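Local coordinates for protein Cog5 (Kluyveromyces lactis, PDB 4U6U) that forms a complex with Cog7 within the conserved oligomeric Golgi complex, a multisubunit tether that probably acts in vesicle fusion at the Golgi, at residues B[157-169]-B[227-239]. The protein carries 7 engineered substitutions. Numbering follows the deposited sequence.
Sequences KIQTTAQVLSKTI and KVTNSFKRDFEMS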
ATOM      1  N   LYS B 157       9.768 -11.698 -15.177  1.00115.52           N
ATOM      2  CA  LYS B 157       9.337 -12.772 -16.059  1.00115.47           C
ATOM      3  C   LYS B 157       9.762 -12.493 -17.507  1.00110.68           C
ATOM      4  O   LYS B 157      10.275 -13.390 -18.177  1.00107.06           O
ATOM      5  CB  LYS B 157       7.821 -12.976 -15.973  1.00115.25           C
ATOM      6  CG  LYS B 157       7.342 -13.566 -14.649  1.00125.49           C
ATOM      7  CD  LYS B 157       5.806 -13.650 -14.571  1.00127.17           C
ATOM      8  CE  LYS B 157       5.298 -15.044 -14.177  1.00121.41           C
ATOM      9  NZ  LYS B 157       6.060 -15.670 -13.053  1.00114.69           N
ATOM     10  N   ILE B 158       9.590 -11.255 -17.976  1.00102.27           N
ATOM     11  CA  ILE B 158      10.036 -10.894 -19.325  1.00107.00           C
ATOM     12  C   ILE B 158      11.537 -11.184 -19.447  1.00103.15           C
ATOM     13  O   ILE B 158      11.969 -11.764 -20.437  1.00102.01           O
ATOM     14  CB  ILE B 158       9.699  -9.404 -19.723  1.00 92.63           C
ATOM     15  CG1 ILE B 158      10.704  -8.392 -19.182  1.00106.27           C
ATOM     16  CG2 ILE B 158       8.291  -9.029 -19.287  1.00 87.74           C
ATOM     17  CD1 ILE B 158      10.268  -6.944 -19.361  1.00116.06           C
ATOM     18  N   GLN B 159      12.314 -10.822 -18.429  1.00 94.90           N
ATOM     19  CA  GLN B 159      13.755 -11.022 -18.458  1.00 91.80           C
ATOM     20  C   GLN B 159      14.130 -12.503 -18.555  1.00106.32           C
ATOM     21  O   GLN B 159      14.974 -12.868 -19.362  1.00100.78           O
ATOM     22  CB  GLN B 159      14.400 -10.399 -17.220  1.00107.27           C
ATOM     23  CG  GLN B 159      15.859  -9.999 -17.394  1.00115.36           C
ATOM     24  CD  GLN B 159      16.773 -10.696 -16.402  1.00127.06           C
ATOM     25  OE1 GLN B 159      17.065 -11.888 -16.535  1.00134.95           O
ATOM     26  NE2 GLN B 159      17.229  -9.954 -15.399  1.00126.30           N
ATOM     27  N   THR B 160      13.510 -13.354 -17.738  1.00116.48           N
ATOM     28  CA  THR B 160      13.839 -14.786 -17.735  1.00111.30           C
ATOM     29  C   THR B 160      13.461 -15.485 -19.048  1.00105.65           C
ATOM     30  O   THR B 160      14.231 -16.300 -19.571  1.00 99.10           O
ATOM     31  CB  THR B 160      13.170 -15.514 -16.547  1.00101.29           C
ATOM     32  OG1 THR B 160      14.117 -15.638 -15.480  1.00 99.83           O
ATOM     33  CG2 THR B 160      12.740 -16.907 -16.939  1.00102.46           C
ATOM     34  N   THR B 161      12.275 -15.183 -19.570  1.00101.06           N
ATOM     35  CA  THR B 161      11.825 -15.800 -20.814  1.00109.99           C
ATOM     36  C   THR B 161      12.580 -15.281 -22.041  1.00109.26           C
ATOM     37  O   THR B 161      13.016 -16.066 -22.889  1.00 99.99           O
ATOM     38  CB  THR B 161      10.301 -15.617 -21.000  1.00108.71           C
ATOM     39  OG1 THR B 161       9.625 -16.685 -20.316  1.00104.93           O
ATOM     40  CG2 THR B 161       9.920 -15.694 -22.458  1.00109.85           C
ATOM     41  N   ALA B 162      12.765 -13.967 -22.114  1.00108.95           N
ATOM     42  CA  ALA B 162      13.529 -13.364 -23.200  1.00101.69           C
ATOM     43  C   ALA B 162      14.926 -13.972 -23.271  1.00 91.34           C
ATOM     44  O   ALA B 162      15.473 -14.202 -24.355  1.00 92.04           O
ATOM     45  CB  ALA B 162      13.614 -11.885 -23.019  1.00103.47           C
ATOM     46  N   GLN B 163      15.499 -14.206 -22.101  1.00 83.30           N
ATOM     47  CA  GLN B 163      16.791 -14.863 -21.982  1.00 99.36           C
ATOM     48  C   GLN B 163      16.767 -16.328 -22.464  1.00107.57           C
ATOM     49  O   GLN B 163      17.693 -16.766 -23.147  1.00113.16           O
ATOM     50  CB  GLN B 163      17.249 -14.782 -20.531  1.00105.12           C
ATOM     51  CG  GLN B 163      18.567 -15.429 -20.208  1.00114.69           C
ATOM     52  CD  GLN B 163      18.876 -15.338 -18.720  1.00134.61           C
ATOM     53  OE1 GLN B 163      18.198 -14.623 -17.969  1.00134.02           O
ATOM     54  NE2 GLN B 163      19.896 -16.069 -18.286  1.00145.82           N
ATOM     55  N   VAL B 164      15.724 -17.082 -22.112  1.00108.24           N
ATOM     56  CA  VAL B 164      15.663 -18.499 -22.476  1.00112.14           C
ATOM     57  C   VAL B 164      15.459 -18.695 -23.985  1.00116.78           C
ATOM     58  O   VAL B 164      15.922 -19.689 -24.544  1.00127.44           O
ATOM     59  CB  VAL B 164      14.561 -19.268 -21.696  1.00105.78           C
ATOM     60  CG1 VAL B 164      13.196 -19.107 -22.339  1.00 99.70           C
ATOM     61  CG2 VAL B 164      14.918 -20.750 -21.625  1.00110.33           C
ATOM     62  N   LEU B 165      14.761 -17.766 -24.637  1.00108.26           N
ATOM     63  CA  LEU B 165      14.597 -17.809 -26.093  1.00103.08           C
ATOM     64  C   LEU B 165      15.914 -17.523 -26.815  1.00103.97           C
ATOM     65  O   LEU B 165      16.303 -18.257 -27.721  1.00108.15           O
ATOM     66  CB  LEU B 165      13.546 -16.809 -26.564  1.00 98.13           C
ATOM     67  CG  LEU B 165      12.078 -17.052 -26.235  1.00101.41           C
ATOM     68  CD1 LEU B 165      11.261 -15.871 -26.724  1.00 95.84           C
ATOM     69  CD2 LEU B 165      11.574 -18.362 -26.834  1.00110.09           C
ATOM     70  N   SER B 166      16.595 -16.450 -26.421  1.00 96.55           N
ATOM     71  CA  SER B 166      17.859 -16.099 -27.059  1.00 99.62           C
ATOM     72  C   SER B 166      18.911 -17.176 -26.904  1.00102.30           C
ATOM     73  O   SER B 166      19.771 -17.313 -27.773  1.00111.10           O
ATOM     74  CB  SER B 166      18.403 -14.783 -26.526  1.00103.83           C
ATOM     75  OG  SER B 166      17.755 -13.703 -27.171  1.00117.92           O
ATOM     76  N   LYS B 167      18.863 -17.936 -25.814  1.00 94.08           N
ATOM     77  CA  LYS B 167      19.858 -18.988 -25.629  1.00103.99           C
ATOM     78  C   LYS B 167      19.808 -20.067 -26.711  1.00109.76           C
ATOM     79  O   LYS B 167      20.838 -20.685 -27.011  1.00108.96           O
ATOM     80  CB  LYS B 167      19.703 -19.633 -24.261  1.00 98.35           C
ATOM     81  CG  LYS B 167      20.443 -18.882 -23.174  1.00120.42           C
ATOM     82  CD  LYS B 167      20.137 -19.468 -21.801  1.00138.44           C
ATOM     83  CE  LYS B 167      20.412 -18.465 -20.680  1.00135.89           C
ATOM     84  NZ  LYS B 167      19.857 -18.931 -19.374  1.00134.66           N
ATOM     85  N   THR B 168      18.645 -20.274 -27.325  1.00100.96           N
ATOM     86  CA  THR B 168      18.561 -21.267 -28.400  1.00111.59           C
ATOM     87  C   THR B 168      18.912 -20.735 -29.796  1.00118.95           C
ATOM     88  O   THR B 168      18.872 -21.486 -30.759  1.00127.58           O
ATOM     89  CB  THR B 168      17.173 -21.932 -28.483  1.00108.34           C
ATOM     90  OG1 THR B 168      16.149 -20.951 -28.298  1.00104.25           O
ATOM     91  CG2 THR B 168      17.056 -23.042 -27.441  1.00112.43           C
ATOM     92  N   ILE B 169      19.213 -19.449 -29.924  1.00106.94           N
ATOM     93  CA  ILE B 169      19.600 -18.902 -31.224  1.00 94.98           C
ATOM     94  C   ILE B 169      20.847 -19.630 -31.749  1.00 99.02           C
ATOM     95  O   ILE B 169      20.976 -19.918 -32.945  1.00108.86           O
ATOM     96  CB  ILE B 169      19.861 -17.401 -31.117  1.00 90.85           C
ATOM     97  CG1 ILE B 169      18.541 -16.678 -30.862  1.00 77.57           C
ATOM     98  CG2 ILE B 169      20.589 -16.872 -32.356  1.00 75.51           C
ATOM     99  CD1 ILE B 169      18.718 -15.210 -30.646  1.00 76.46           C
ATOM    100  N   LYS B 227       7.681  -6.633 -24.709  1.00125.54           N
ATOM    101  CA  LYS B 227       9.034  -6.505 -24.187  1.00120.44           C
ATOM    102  C   LYS B 227       9.931  -7.718 -24.495  1.00114.32           C
ATOM    103  O   LYS B 227      11.093  -7.513 -24.868  1.00117.39           O
ATOM    104  CB  LYS B 227       9.013  -6.222 -22.686  1.00118.89           C
ATOM    105  CG  LYS B 227       8.593  -4.798 -22.370  1.00117.45           C
ATOM    106  CD  LYS B 227       9.730  -3.823 -22.540  1.00123.92           C
ATOM    107  CE  LYS B 227       9.205  -2.396 -22.629  1.00135.98           C
ATOM    108  NZ  LYS B 227      10.264  -1.376 -22.340  1.00143.20           N
ATOM    109  N   VAL B 228       9.447  -8.962 -24.349  1.00 99.93           N
ATOM    110  CA  VAL B 228      10.352 -10.091 -24.625  1.00110.78           C
ATOM    111  C   VAL B 228      10.611 -10.152 -26.120  1.00111.05           C
ATOM    112  O   VAL B 228      11.699 -10.529 -26.553  1.00113.04           O
ATOM    113  CB  VAL B 228       9.833 -11.504 -24.177  1.00102.08           C
ATOM    114  CG1 VAL B 228       8.921 -11.394 -22.971  1.00 91.36           C
ATOM    115  CG2 VAL B 228       9.137 -12.250 -25.322  1.00100.85           C
ATOM    116  N   THR B 229       9.617  -9.738 -26.900  1.00110.59           N
ATOM    117  CA  THR B 229       9.740  -9.732 -28.345  1.00110.85           C
ATOM    118  C   THR B 229      10.873  -8.810 -28.775  1.00114.39           C
ATOM    119  O   THR B 229      11.583  -9.117 -29.718  1.00113.18           O
ATOM    120  CB  THR B 229       8.422  -9.327 -29.025  1.00112.31           C
ATOM    121  OG1 THR B 229       7.810 -10.505 -29.552  1.00110.97           O
ATOM    122  CG2 THR B 229       8.644  -8.320 -30.157  1.00115.35           C
ATOM    123  N   ASN B 230      11.060  -7.700 -28.074  1.00110.76           N
ATOM    124  CA  ASN B 230      12.131  -6.800 -28.441  1.00116.52           C
ATOM    125  C   ASN B 230      13.486  -7.413 -28.145  1.00112.48           C
ATOM    126  O   ASN B 230      14.268  -7.643 -29.061  1.00114.16           O
ATOM    127  CB  ASN B 230      11.989  -5.471 -27.707  1.00126.32           C
ATOM    128  CG  ASN B 230      10.729  -4.745 -28.095  1.00138.53           C
ATOM    129  OD1 ASN B 230      10.020  -5.167 -29.012  1.00136.52           O
ATOM    130  ND2 ASN B 230      10.422  -3.660 -27.385  1.00146.57           N
ATOM    131  N   SER B 231      13.739  -7.765 -26.889  1.00111.99           N
ATOM    132  CA  SER B 231      15.087  -8.198 -26.514  1.00117.67           C
ATOM    133  C   SER B 231      15.399  -9.584 -27.076  1.00122.45           C
ATOM    134  O   SER B 231      16.471 -10.142 -26.836  1.00123.56           O
ATOM    135  CB  SER B 231      15.285  -8.164 -24.995  1.00114.34           C
ATOM    136  OG  SER B 231      14.589  -9.209 -24.360  1.00116.76           O
ATOM    137  N   PHE B 232      14.451 -10.139 -27.819  1.00124.94           N
ATOM    138  CA  PHE B 232      14.698 -11.379 -28.523  1.00119.26           C
ATOM    139  C   PHE B 232      14.848 -11.077 -30.000  1.00116.84           C
ATOM    140  O   PHE B 232      15.668 -11.675 -30.682  1.00116.77           O
ATOM    141  CB  PHE B 232      13.575 -12.378 -28.339  1.00108.59           C
ATOM    142  CG  PHE B 232      13.708 -13.565 -29.228  1.00110.68           C
ATOM    143  CD1 PHE B 232      14.666 -14.532 -28.961  1.00110.86           C
ATOM    144  CD2 PHE B 232      12.930 -13.694 -30.359  1.00115.76           C
ATOM    145  CE1 PHE B 232      14.812 -15.635 -29.782  1.00109.66           C
ATOM    146  CE2 PHE B 232      13.075 -14.793 -31.195  1.00120.55           C
ATOM    147  CZ  PHE B 232      14.016 -15.763 -30.907  1.00114.14           C
ATOM    148  N   LYS B 233      14.029 -10.152 -30.490  1.00110.49           N
ATOM    149  CA  LYS B 233      14.180  -9.626 -31.839  1.00102.89           C
ATOM    150  C   LYS B 233      15.574  -9.056 -32.041  1.00 97.32           C
ATOM    151  O   LYS B 233      16.258  -9.372 -33.019  1.00 93.55           O
ATOM    152  CB  LYS B 233      13.147  -8.531 -32.104  1.00101.92           C
ATOM    153  CG  LYS B 233      13.236  -7.871 -33.462  1.00103.60           C
ATOM    154  CD  LYS B 233      12.386  -6.612 -33.500  1.00104.29           C
ATOM    155  CE  LYS B 233      12.664  -5.769 -34.728  1.00 96.63           C
ATOM    156  NZ  LYS B 233      12.105  -6.439 -35.935  1.00100.92           N
ATOM    157  N   ARG B 234      16.003  -8.242 -31.086  1.00 93.14           N
ATOM    158  CA  ARG B 234      17.284  -7.568 -31.190  1.00 88.67           C
ATOM    159  C   ARG B 234      18.390  -8.605 -31.314  1.00 92.49           C
ATOM    160  O   ARG B 234      19.274  -8.476 -32.170  1.00 88.89           O
ATOM    161  CB  ARG B 234      17.487  -6.636 -29.990  1.00 95.06           C
ATOM    162  CG  ARG B 234      18.884  -6.091 -29.784  1.00111.20           C
ATOM    163  CD  ARG B 234      18.962  -5.222 -28.519  1.00132.39           C
ATOM    164  NE  ARG B 234      18.359  -5.853 -27.336  1.00151.94           N
ATOM    165  CZ  ARG B 234      19.018  -6.582 -26.434  1.00157.89           C
ATOM    166  NH1 ARG B 234      20.320  -6.802 -26.568  1.00159.11           N
ATOM    167  NH2 ARG B 234      18.371  -7.106 -25.397  1.00157.04           N
ATOM    168  N   ASP B 235      18.295  -9.657 -30.506  1.00 92.81           N
ATOM    169  CA  ASP B 235      19.303 -10.710 -30.473  1.00 95.67           C
ATOM    170  C   ASP B 235      19.305 -11.531 -31.754  1.00 92.32           C
ATOM    171  O   ASP B 235      20.357 -11.880 -32.304  1.00 92.47           O
ATOM    172  CB  ASP B 235      19.069 -11.635 -29.276  1.00 99.00           C
ATOM    173  CG  ASP B 235      19.469 -11.001 -27.974  1.00103.93           C
ATOM    174  OD1 ASP B 235      19.904  -9.834 -28.003  1.00110.02           O
ATOM    175  OD2 ASP B 235      19.358 -11.668 -26.926  1.00106.67           O
ATOM    176  N   PHE B 236      18.110 -11.893 -32.183  1.00 86.91           N
ATOM    177  CA  PHE B 236      17.947 -12.686 -33.379  1.00 93.03           C
ATOM    178  C   PHE B 236      18.561 -11.961 -34.561  1.00 94.21           C
ATOM    179  O   PHE B 236      19.427 -12.496 -35.253  1.00 90.38           O
ATOM    180  CB  PHE B 236      16.462 -12.971 -33.596  1.00 99.42           C
ATOM    181  CG  PHE B 236      16.183 -14.082 -34.555  1.00102.98           C
ATOM    182  CD1 PHE B 236      16.246 -15.401 -34.150  1.00107.20           C
ATOM    183  CD2 PHE B 236      15.785 -13.805 -35.848  1.00101.75           C
ATOM    184  CE1 PHE B 236      15.964 -16.426 -35.045  1.00108.71           C
ATOM    185  CE2 PHE B 236      15.500 -14.816 -36.739  1.00100.28           C
ATOM    186  CZ  PHE B 236      15.588 -16.129 -36.339  1.00101.08           C
ATOM    187  N   GLU B 237      18.147 -10.716 -34.749  1.00 93.62           N
ATOM    188  CA  GLU B 237      18.544  -9.972 -35.931  1.00 88.98           C
ATOM    189  C   GLU B 237      20.017  -9.645 -35.874  1.00 84.00           C
ATOM    190  O   GLU B 237      20.686  -9.670 -36.898  1.00 89.02           O
ATOM    191  CB  GLU B 237      17.710  -8.692 -36.075  1.00 89.36           C
ATOM    192  CG  GLU B 237      16.266  -8.996 -36.385  1.00 98.99           C
ATOM    193  CD  GLU B 237      15.458  -7.784 -36.770  1.00106.01           C
ATOM    194  OE1 GLU B 237      14.334  -7.977 -37.306  1.00103.54           O
ATOM    195  OE2 GLU B 237      15.948  -6.654 -36.542  1.00104.70           O
ATOM    196  N   MET B 238      20.529  -9.365 -34.681  1.00 80.89           N
ATOM    197  CA  MET B 238      21.954  -9.083 -34.544  1.00 85.53           C
ATOM    198  C   MET B 238      22.759 -10.269 -35.020  1.00 84.92           C
ATOM    199  O   MET B 238      23.811 -10.119 -35.642  1.00 85.23           O
ATOM    200  CB  MET B 238      22.327  -8.751 -33.104  1.00 77.29           C
ATOM    201  CG  MET B 238      23.588  -7.931 -32.986  1.00 72.62           C
ATOM    202  SD  MET B 238      24.190  -7.975 -31.321  1.00117.30           S
ATOM    203  CE  MET B 238      25.715  -7.035 -31.452  1.00135.90           C
ATOM    204  N   SER B 239      22.216 -11.446 -34.745  1.00 83.83           N
ATOM    205  CA  SER B 239      22.876 -12.701 -35.028  1.00 75.87           C
ATOM    206  C   SER B 239      22.769 -13.043 -36.501  1.00 81.14           C
ATOM    207  O   SER B 239      23.731 -13.548 -37.091  1.00 92.45           O
ATOM    208  CB  SER B 239      22.261 -13.800 -34.175  1.00 86.72           C
ATOM    209  OG  SER B 239      23.052 -14.959 -34.201  1.00 95.78           O
TER
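Ala162 and Val228 mark the closest backbone approach of segments 157-169 and 227-239, with 4.8 Å between Ala162 CA and Val228 CA. The first segment lies on helix 143-167, the second on helix 220-241. The short segments run the same way at a crossing angle of -30°, their axes 8.8 Å apart, and a methyl-sized side chain suits so near an approach. Apolar packing continues to both sides. Val228 CG1 lies 3.9 Å from Ile158 CB, while Ile158 CD1 runs alongside the aliphatic start of Lys227, whose chain then bends at chi2 and carries its amine away from the contact.

Leu165 and Phe232 cross at about a right angle. A chi1 of 171° swings the Phe232 ring out opposite the backbone N, bringing Phe232 CD1 to 3.5 Å from Leu165 CB; Leu165 CD1 sits over one ring face, toward the rim. Branched Ile169 serves several neighbours: its side chain and that of Phe232 slide past each other in opposite directions, Ile169 CG1 lies at the edge of the Phe236 ring, 4.2 Å from Phe236 CD1, and Ile169 CG2 packs on Ser239. Beyond, Phe232 and Phe236 also touch Val285.

One polar link crosses the interface: Ser166 OG donates to Asp235 OD2 at 2.6 Å, on the anti side of the carboxylate, 17° out of its plane. Asp235 OD1 lies above the Arg234 guanidinium, a purely electrostatic pairing.

Hydrophobic matching therefore accounts for most of this union of two helices in the C-terminal part of Cog5; serine's short hydroxyl reaches the Asp235 carboxylate without displacing that packing, adding a single hydrogen bond.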